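Side-chain contacts in alcohol dehydrogenase IV (PDB 3IV7), which probably acts as an NAD-dependent maleylacetate reductase of the iron-containing alcohol dehydrogenase family: residues Lys139-Asp144 against Ile244-Gly249; Gly250-Pro255 against Ile318-Asp323; Leu264-Ala269 against Glu347-Gly352. All blocks are in the same frame, centred on the assembly; numbering follows the deposited sequence.

In the fold
Contact 1 joins the two family regions, and contacts 2 and 3 lie within the C-terminal helical one. Contact 1 is a surface contact. It sets strand 138-143 against helix 240-250 through one histidine, with no bond. Contact 2 is partly buried: the loop after helix 240-250 meets helix 318-326. Contact 3 is buried and joins helices 256-271 and 339-351. Contacts 1 and 2 adjoin at Leu248 and Leu254, whose backbones are probably hydrogen-bonded. Ile244 packs on Val267, and Ile318 on Glu347, so contact 3 touches both others. Each contact is carried by one ring. Polar groups flank it in contacts 1 and 2. In contact 3 it lies on alanines, with its hydroxyl bonded to a backbone oxygen.

Contact 1: Lys139-Asp144 against Ile244-Gly249; sequences KTTGVD and ICHTLG
His246 reaches from helix 240-250 to strand 138-143 and meets Lys139, Thr140 and Thr141 with its imidazole. The backbones stay well apart: the axes of the short strand and helix come no closer than 9.7 Å, and they run at 147°, roughly antiparallel. The histidine side chain bridges this gap. Its CG stands anti to the backbone N (chi1 -174°), which carries the ring out from the helix and brings its far end to the strand.

Thr141 supplies the closest approach. Its methyl CG2 lies 3.7 Å from His246 NE2, at an oblique angle to the ring. Thr141 OG1 is also near, 4.0 Å from His246 NE2, but no hydrogen bond forms. The two side chains pass each other in opposite directions. Thr140 turns its own side chain away: Thr140 CA sits near the ring plane, at the edge, 4.3 Å from His246 NE2. On the CE1 side, Lys139 O is 4.1 Å from His246 CE1.

The Lys139 chain leaves its backbone extended (chi1 168°), then bends at its second and fourth torsions. The amine ends beyond the NE2 corner, close to the ring plane, with Lys139 NZ 4.4 Å from His246 NE2, too far for a bond.

The strand pair 130-135/138-143 belongs to the N-terminal family region and the helix to the C-terminal helical one. His246 spans their boundary, probably near the interdomain active-site cleft of this family. No hydrogen bond or salt bridge crosses; the contacts are of van der Waals kind. His246 NE2 is buried with no partner in the model, so no directional bond fixes the ring against the strand.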
loop_
_atom_site.group_PDB
_atom_site.type_symbol
_atom_site.label_atom_id
_atom_site.label_comp_id
_atom_site.label_asym_id
_atom_site.label_seq_id
_atom_site.Cartn_x
_atom_site.Cartn_y
_atom_site.Cartn_z
ATOM N N LYS A 139 -24.489 -11.877 15.625
ATOM C CA LYS A 139 -23.140 -11.662 15.222
ATOM C C LYS A 139 -23.055 -10.294 14.602
ATOM O O LYS A 139 -23.868 -9.944 13.778
ATOM C CB LYS A 139 -22.749 -12.740 14.187
ATOM C CG LYS A 139 -21.446 -12.479 13.439
ATOM C CD LYS A 139 -20.214 -12.783 14.264
ATOM C CE LYS A 139 -18.954 -12.824 13.386
ATOM N NZ LYS A 139 -18.721 -11.534 12.694
ATOM N N THR A 140 -22.107 -9.491 15.023
ATOM C CA THR A 140 -21.880 -8.224 14.350
ATOM C C THR A 140 -20.412 -8.028 14.152
ATOM O O THR A 140 -19.599 -8.756 14.738
ATOM C CB THR A 140 -22.486 -7.013 15.146
ATOM O OG1 THR A 140 -21.694 -6.760 16.286
ATOM C CG2 THR A 140 -23.922 -7.305 15.567
ATOM N N THR A 141 -20.073 -7.072 13.290
ATOM C CA THR A 141 -18.708 -6.718 13.020
ATOM C C THR A 141 -18.550 -5.231 13.117
ATOM O O THR A 141 -19.492 -4.469 12.905
ATOM C CB THR A 141 -18.270 -7.100 11.577
ATOM O OG1 THR A 141 -19.152 -6.474 10.642
ATOM C CG2 THR A 141 -18.288 -8.613 11.386
ATOM N N GLY A 142 -17.365 -4.811 13.436
ATOM C CA GLY A 142 -17.082 -3.413 13.541
ATOM C C GLY A 142 -15.650 -3.166 13.203
ATOM O O GLY A 142 -14.909 -4.094 12.893
ATOM N N VAL A 143 -15.260 -1.925 13.280
ATOM C CA VAL A 143 -13.926 -1.539 12.947
ATOM C C VAL A 143 -13.249 -0.913 14.142
ATOM O O VAL A 143 -13.847 -0.126 14.851
ATOM C CB VAL A 143 -13.939 -0.537 11.795
ATOM C CG1 VAL A 143 -12.585 0.123 11.646
ATOM C CG2 VAL A 143 -14.369 -1.250 10.501
ATOM N N ASP A 144 -11.979 -1.244 14.335
ATOM C CA ASP A 144 -11.171 -0.657 15.419
ATOM C C ASP A 144 -9.722 -0.887 15.044
ATOM O O ASP A 144 -9.319 -2.031 14.804
ATOM C CB ASP A 144 -11.539 -1.332 16.743
ATOM C CG ASP A 144 -10.678 -0.875 17.930
ATOM O OD1 ASP A 144 -9.778 -0.043 17.755
ATOM O OD2 ASP A 144 -10.916 -1.397 19.051
ATOM N N ILE A 244 -24.047 -9.641 1.581
ATOM C CA ILE A 244 -24.762 -10.895 1.372
ATOM C C ILE A 244 -24.136 -12.010 2.230
ATOM O O ILE A 244 -24.832 -12.676 3.015
ATOM C CB ILE A 244 -24.721 -11.322 -0.091
ATOM C CG1 ILE A 244 -25.587 -10.397 -0.949
ATOM C CG2 ILE A 244 -25.176 -12.769 -0.226
ATOM C CD1 ILE A 244 -25.425 -10.607 -2.434
ATOM N N CYS A 245 -22.820 -12.179 2.122
ATOM C CA CYS A 245 -22.133 -13.239 2.864
ATOM C C CYS A 245 -22.225 -13.103 4.372
ATOM O O CYS A 245 -22.343 -14.116 5.088
ATOM C CB CYS A 245 -20.689 -13.345 2.398
ATOM S SG CYS A 245 -20.606 -13.932 0.666
ATOM N N HIS A 246 -22.194 -11.858 4.870
ATOM C CA HIS A 246 -22.342 -11.604 6.295
ATOM C C HIS A 246 -23.722 -12.114 6.764
ATOM O O HIS A 246 -23.805 -12.800 7.750
ATOM C CB HIS A 246 -22.169 -10.098 6.598
ATOM C CG HIS A 246 -22.159 -9.761 8.063
ATOM N ND1 HIS A 246 -23.145 -8.996 8.658
ATOM C CD2 HIS A 246 -21.267 -10.052 9.043
ATOM C CE1 HIS A 246 -22.855 -8.829 9.937
ATOM N NE2 HIS A 246 -21.728 -9.471 10.199
ATOM N N THR A 247 -24.774 -11.778 6.029
ATOM C CA THR A 247 -26.139 -12.292 6.315
ATOM C C THR A 247 -26.177 -13.816 6.270
ATOM O O THR A 247 -26.716 -14.451 7.175
ATOM C CB THR A 247 -27.163 -11.771 5.292
ATOM O OG1 THR A 247 -27.264 -10.351 5.376
ATOM C CG2 THR A 247 -28.564 -12.395 5.527
ATOM N N LEU A 248 -25.585 -14.413 5.221
ATOM C CA LEU A 248 -25.667 -15.865 5.055
ATOM C C LEU A 248 -24.888 -16.595 6.164
ATOM O O LEU A 248 -25.335 -17.627 6.656
ATOM C CB LEU A 248 -25.217 -16.304 3.646
ATOM C CG LEU A 248 -26.099 -15.895 2.436
ATOM C CD1 LEU A 248 -25.494 -16.377 1.107
ATOM C CD2 LEU A 248 -27.521 -16.423 2.576
ATOM N N GLY A 249 -23.754 -16.032 6.576
ATOM C CA GLY A 249 -22.950 -16.600 7.677
ATOM C C GLY A 249 -23.561 -16.322 9.047
ATOM O O GLY A 249 -23.561 -17.176 9.919
#

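Contact 2: Gly250-Pro255 against Ile318-Asp323; sequences GTFNLP and IAEAVD
The loop segment 250-255 faces the first turn of helix 318-326, and the Thr251 and Ala321 CA atoms, 7.8 Å apart, are the nearest pair. Phe252 carries the contact from the loop side. With chi1 at -61° the ring projects beside the backbone N, and its CE1-CZ side meets Ala321. Phe252 CE1 packs 3.8 Å from Ala321 CB, an apolar contact made obliquely to the ring.

Glu320 runs past the CZ end of the same ring with its chain fully extended. Its stem takes part too: Glu320 CB, CG and CD are all 4.1-4.2 Å from Phe252 CZ. The two side chains pass in opposite directions, and Glu320 OE1 is 3.9 Å from Phe252 CZ. The carboxylate and ring planes are 58° apart, so the groups are not stacked. The second oxygen, Glu320 OE2, is 3.4 Å from the methyl Thr251 CG2. That methyl also lies over one face of Phe252, toward its rim. No hydrogen bond crosses the contact.

Phe313, in the loop before helix 318-326, meets Phe252 edge-to-face. Ala321 also touches Leu346 of helix 339-351. The connection between helices 240-250 and 256-271 is therefore packed against helix 318-326, with helix 339-351 behind it.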
loop_
_atom_site.group_PDB
_atom_site.type_symbol
_atom_site.label_atom_id
_atom_site.label_comp_id
_atom_site.label_asym_id
_atom_site.label_seq_id
_atom_site.Cartn_x
_atom_site.Cartn_y
_atom_site.Cartn_z
ATOM N N GLY A 250 -24.113 -15.129 9.213
ATOM C CA GLY A 250 -24.635 -14.695 10.505
ATOM C C GLY A 250 -25.984 -15.270 10.822
ATOM O O GLY A 250 -26.178 -15.892 11.863
ATOM N N THR A 251 -26.909 -15.110 9.896
ATOM C CA THR A 251 -28.285 -15.491 10.119
ATOM C C THR A 251 -28.565 -16.942 9.786
ATOM O O THR A 251 -29.383 -17.584 10.446
ATOM C CB THR A 251 -29.208 -14.624 9.274
ATOM O OG1 THR A 251 -28.883 -13.239 9.481
ATOM C CG2 THR A 251 -30.682 -14.895 9.624
ATOM N N PHE A 252 -27.907 -17.469 8.752
ATOM C CA PHE A 252 -28.186 -18.848 8.324
ATOM C C PHE A 252 -27.075 -19.800 8.636
ATOM O O PHE A 252 -27.143 -20.956 8.286
ATOM C CB PHE A 252 -28.489 -18.871 6.838
ATOM C CG PHE A 252 -29.675 -18.080 6.477
ATOM C CD1 PHE A 252 -29.565 -16.731 6.221
ATOM C CD2 PHE A 252 -30.915 -18.665 6.429
ATOM C CE1 PHE A 252 -30.658 -15.995 5.902
ATOM C CE2 PHE A 252 -32.016 -17.925 6.113
ATOM C CZ PHE A 252 -31.885 -16.592 5.834
ATOM N N ASN A 253 -26.032 -19.297 9.268
ATOM C CA ASN A 253 -24.877 -20.109 9.638
ATOM C C ASN A 253 -24.322 -20.985 8.514
ATOM O O ASN A 253 -23.905 -22.110 8.746
ATOM C CB ASN A 253 -25.197 -20.968 10.868
ATOM C CG ASN A 253 -23.912 -21.465 11.593
ATOM O OD1 ASN A 253 -22.883 -20.780 11.612
ATOM N ND2 ASN A 253 -23.986 -22.651 12.168
ATOM N N LEU A 254 -24.279 -20.452 7.294
ATOM C CA LEU A 254 -23.683 -21.206 6.178
ATOM C C LEU A 254 -22.171 -21.162 6.353
ATOM O O LEU A 254 -21.663 -20.251 6.971
ATOM C CB LEU A 254 -24.082 -20.603 4.825
ATOM C CG LEU A 254 -25.553 -20.623 4.454
ATOM C CD1 LEU A 254 -25.728 -20.260 2.963
ATOM C CD2 LEU A 254 -26.159 -21.982 4.769
ATOM N N PRO A 255 -21.453 -22.172 5.834
ATOM C CA PRO A 255 -19.990 -22.182 6.021
ATOM C C PRO A 255 -19.340 -20.992 5.311
ATOM O O PRO A 255 -19.720 -20.655 4.189
ATOM C CB PRO A 255 -19.554 -23.522 5.415
ATOM C CG PRO A 255 -20.742 -24.075 4.752
ATOM C CD PRO A 255 -21.951 -23.446 5.313
ATOM N N ILE A 318 -34.566 -17.226 1.367
ATOM C CA ILE A 318 -34.124 -16.062 0.564
ATOM C C ILE A 318 -34.866 -14.735 0.937
ATOM O O ILE A 318 -34.246 -13.682 1.020
ATOM C CB ILE A 318 -34.293 -16.343 -0.922
ATOM C CG1 ILE A 318 -33.293 -17.416 -1.371
ATOM C CG2 ILE A 318 -34.136 -15.050 -1.759
ATOM C CD1 ILE A 318 -33.585 -17.976 -2.773
ATOM N N ALA A 319 -36.186 -14.798 1.127
ATOM C CA ALA A 319 -36.956 -13.598 1.505
ATOM C C ALA A 319 -36.336 -12.919 2.760
ATOM O O ALA A 319 -36.202 -11.703 2.812
ATOM C CB ALA A 319 -38.435 -13.951 1.743
ATOM N N GLU A 320 -35.970 -13.723 3.752
ATOM C CA GLU A 320 -35.369 -13.213 4.965
ATOM C C GLU A 320 -33.946 -12.676 4.692
ATOM O O GLU A 320 -33.577 -11.581 5.174
ATOM C CB GLU A 320 -35.315 -14.305 6.020
ATOM C CG GLU A 320 -34.687 -13.866 7.365
ATOM C CD GLU A 320 -34.630 -15.008 8.384
ATOM O OE1 GLU A 320 -35.098 -16.131 8.054
ATOM O OE2 GLU A 320 -34.109 -14.787 9.506
ATOM N N ALA A 321 -33.142 -13.446 3.952
ATOM C CA ALA A 321 -31.815 -13.015 3.641
ATOM C C ALA A 321 -31.890 -11.642 3.016
ATOM O O ALA A 321 -31.085 -10.769 3.323
ATOM C CB ALA A 321 -31.114 -14.013 2.678
ATOM N N VAL A 322 -32.812 -11.497 2.079
ATOM C CA VAL A 322 -33.023 -10.243 1.376
ATOM C C VAL A 322 -33.477 -9.141 2.319
ATOM O O VAL A 322 -32.939 -8.029 2.287
ATOM C CB VAL A 322 -34.029 -10.412 0.277
ATOM C CG1 VAL A 322 -34.483 -9.088 -0.216
ATOM C CG2 VAL A 322 -33.408 -11.279 -0.853
ATOM N N ASP A 323 -34.438 -9.454 3.182
ATOM C CA ASP A 323 -34.865 -8.509 4.236
ATOM C C ASP A 323 -33.722 -7.903 5.009
ATOM O O ASP A 323 -33.676 -6.703 5.185
ATOM C CB ASP A 323 -35.758 -9.186 5.242
ATOM C CG ASP A 323 -37.116 -8.829 5.078
ATOM O OD1 ASP A 323 -37.435 -7.633 5.300
ATOM O OD2 ASP A 323 -37.895 -9.711 4.714
#

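Contact 3: Leu264-Ala269 against Glu347-Gly352; sequences LPYVLA and EAALNG
Tyr266 lays its ring against the end of helix 339-351, and all of the contact from segment 264-269 comes from this one residue. Its CG is anti to the carbonyl carbon (chi1 -62°), and the ring runs from helix 256-271 across Ala348 and Ala349 as far as Gly352.

Ala349 lies over one face. Its CA is 3.9 Å from the centroid of the Tyr266 ring and 18° off the normal, a CH-pi contact. Ala349 CB adds an apolar contact, 3.8 Å from Tyr266 CD2. Ala348 sits on the same side of the ring, out beyond the CD1-CE1 edge. Its methyl CB is 3.5 Å from Tyr266 CD1 and nearly as close to CE1. Ala348 C lies over the same face as Ala349 CA, also offset toward the rim, so both alanines and the peptide between them cover that face. The small alanine side chains let the ring come right up to the helix backbone, and the Tyr266 and Ala349 CA atoms are 6.5 Å apart.

Both helices belong to the all-helical C-terminal part of the iron-containing alcohol dehydrogenase fold. Here helix 256-271 meets helix 339-351, the last helix of the chain, through Tyr266. The loop residue Leu308 also packs on Ala349, and Pro355 touches Tyr266.

The phenol end reaches the point where the chain leaves the helix. Gly352 has positive phi there, and Tyr266 OH is 3.2 Å from Gly352 CA. This hydroxyl is hydrogen-bonded to the backbone oxygen of Glu353, just past the segment. That bond holds the polar tip of a buried ring at the turn that follows helix 339-351.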
loop_
_atom_site.group_PDB
_atom_site.type_symbol
_atom_site.label_atom_id
_atom_site.label_comp_id
_atom_site.label_asym_id
_atom_site.label_seq_id
_atom_site.Cartn_x
_atom_site.Cartn_y
_atom_site.Cartn_z
ATOM N N LEU A 264 -19.648 -15.107 -4.913
ATOM C CA LEU A 264 -18.814 -14.199 -5.708
ATOM C C LEU A 264 -19.165 -14.092 -7.196
ATOM O O LEU A 264 -19.392 -12.995 -7.692
ATOM C CB LEU A 264 -17.336 -14.553 -5.528
ATOM C CG LEU A 264 -16.333 -13.748 -6.386
ATOM C CD1 LEU A 264 -16.475 -12.240 -6.159
ATOM C CD2 LEU A 264 -14.889 -14.227 -6.107
ATOM N N PRO A 265 -19.218 -15.226 -7.920
ATOM C CA PRO A 265 -19.507 -15.079 -9.353
ATOM C C PRO A 265 -20.852 -14.445 -9.660
ATOM O O PRO A 265 -21.010 -13.805 -10.703
ATOM C CB PRO A 265 -19.481 -16.504 -9.855
ATOM C CG PRO A 265 -19.751 -17.361 -8.574
ATOM C CD PRO A 265 -19.052 -16.641 -7.526
ATOM N N TYR A 266 -21.821 -14.638 -8.774
ATOM C CA TYR A 266 -23.170 -14.063 -8.948
ATOM C C TYR A 266 -23.158 -12.543 -8.711
ATOM O O TYR A 266 -23.785 -11.785 -9.459
ATOM C CB TYR A 266 -24.209 -14.810 -8.042
ATOM C CG TYR A 266 -24.284 -16.250 -8.444
ATOM C CD1 TYR A 266 -24.968 -16.624 -9.602
ATOM C CD2 TYR A 266 -23.529 -17.203 -7.800
ATOM C CE1 TYR A 266 -24.924 -17.893 -10.065
ATOM C CE2 TYR A 266 -23.504 -18.486 -8.231
ATOM C CZ TYR A 266 -24.198 -18.835 -9.380
ATOM O OH TYR A 266 -24.176 -20.136 -9.835
ATOM N N VAL A 267 -22.377 -12.091 -7.736
ATOM C CA VAL A 267 -22.247 -10.637 -7.501
ATOM C C VAL A 267 -21.445 -10.017 -8.628
ATOM O O VAL A 267 -21.776 -8.937 -9.104
ATOM C CB VAL A 267 -21.631 -10.319 -6.187
ATOM C CG1 VAL A 267 -21.488 -8.801 -6.039
ATOM C CG2 VAL A 267 -22.483 -10.924 -5.030
ATOM N N LEU A 268 -20.435 -10.726 -9.112
ATOM C CA LEU A 268 -19.676 -10.226 -10.256
ATOM C C LEU A 268 -20.581 -10.095 -11.473
ATOM O O LEU A 268 -20.629 -9.022 -12.111
ATOM C CB LEU A 268 -18.511 -11.118 -10.582
ATOM C CG LEU A 268 -17.653 -10.657 -11.754
ATOM C CD1 LEU A 268 -17.144 -9.204 -11.526
ATOM C CD2 LEU A 268 -16.513 -11.623 -11.928
ATOM N N ALA A 269 -21.288 -11.173 -11.808
ATOM C CA ALA A 269 -22.208 -11.174 -12.954
ATOM C C ALA A 269 -23.213 -10.056 -12.851
ATOM O O ALA A 269 -23.509 -9.388 -13.833
ATOM C CB ALA A 269 -22.933 -12.512 -13.051
ATOM N N GLU A 347 -31.335 -16.822 -5.695
ATOM C CA GLU A 347 -31.882 -18.029 -6.357
ATOM C C GLU A 347 -30.835 -18.665 -7.238
ATOM O O GLU A 347 -30.707 -19.879 -7.273
ATOM C CB GLU A 347 -33.090 -17.693 -7.227
ATOM C CG GLU A 347 -34.299 -17.321 -6.490
ATOM C CD GLU A 347 -35.346 -16.699 -7.395
ATOM O OE1 GLU A 347 -35.403 -17.072 -8.599
ATOM O OE2 GLU A 347 -36.098 -15.834 -6.906
ATOM N N ALA A 348 -30.093 -17.841 -7.962
ATOM C CA ALA A 348 -29.022 -18.336 -8.840
ATOM C C ALA A 348 -27.917 -19.010 -8.039
ATOM O O ALA A 348 -27.433 -20.081 -8.425
ATOM C CB ALA A 348 -28.448 -17.198 -9.692
ATOM N N ALA A 349 -27.506 -18.376 -6.938
ATOM C CA ALA A 349 -26.462 -18.920 -6.078
ATOM C C ALA A 349 -26.935 -20.192 -5.377
ATOM O O ALA A 349 -26.148 -21.086 -5.141
ATOM C CB ALA A 349 -26.003 -17.894 -5.058
ATOM N N LEU A 350 -28.218 -20.244 -5.034
ATOM C CA LEU A 350 -28.795 -21.396 -4.389
ATOM C C LEU A 350 -28.605 -22.645 -5.206
ATOM O O LEU A 350 -28.190 -23.671 -4.674
ATOM C CB LEU A 350 -30.287 -21.188 -4.160
ATOM C CG LEU A 350 -31.071 -22.392 -3.599
ATOM C CD1 LEU A 350 -30.615 -22.750 -2.168
ATOM C CD2 LEU A 350 -32.561 -22.105 -3.663
ATOM N N ASN A 351 -28.936 -22.568 -6.494
ATOM C CA ASN A 351 -28.881 -23.747 -7.382
ATOM C C ASN A 351 -27.713 -23.808 -8.319
ATOM O O ASN A 351 -27.612 -24.725 -9.129
ATOM C CB ASN A 351 -30.168 -23.838 -8.149
ATOM C CG ASN A 351 -31.301 -24.083 -7.255
ATOM O OD1 ASN A 351 -31.172 -24.862 -6.318
ATOM N ND2 ASN A 351 -32.403 -23.377 -7.459
ATOM N N GLY A 352 -26.808 -22.863 -8.198
ATOM C CA GLY A 352 -25.649 -22.839 -9.051
ATOM C C GLY A 352 -25.994 -22.690 -10.516
ATOM O O GLY A 352 -25.468 -23.408 -11.350
#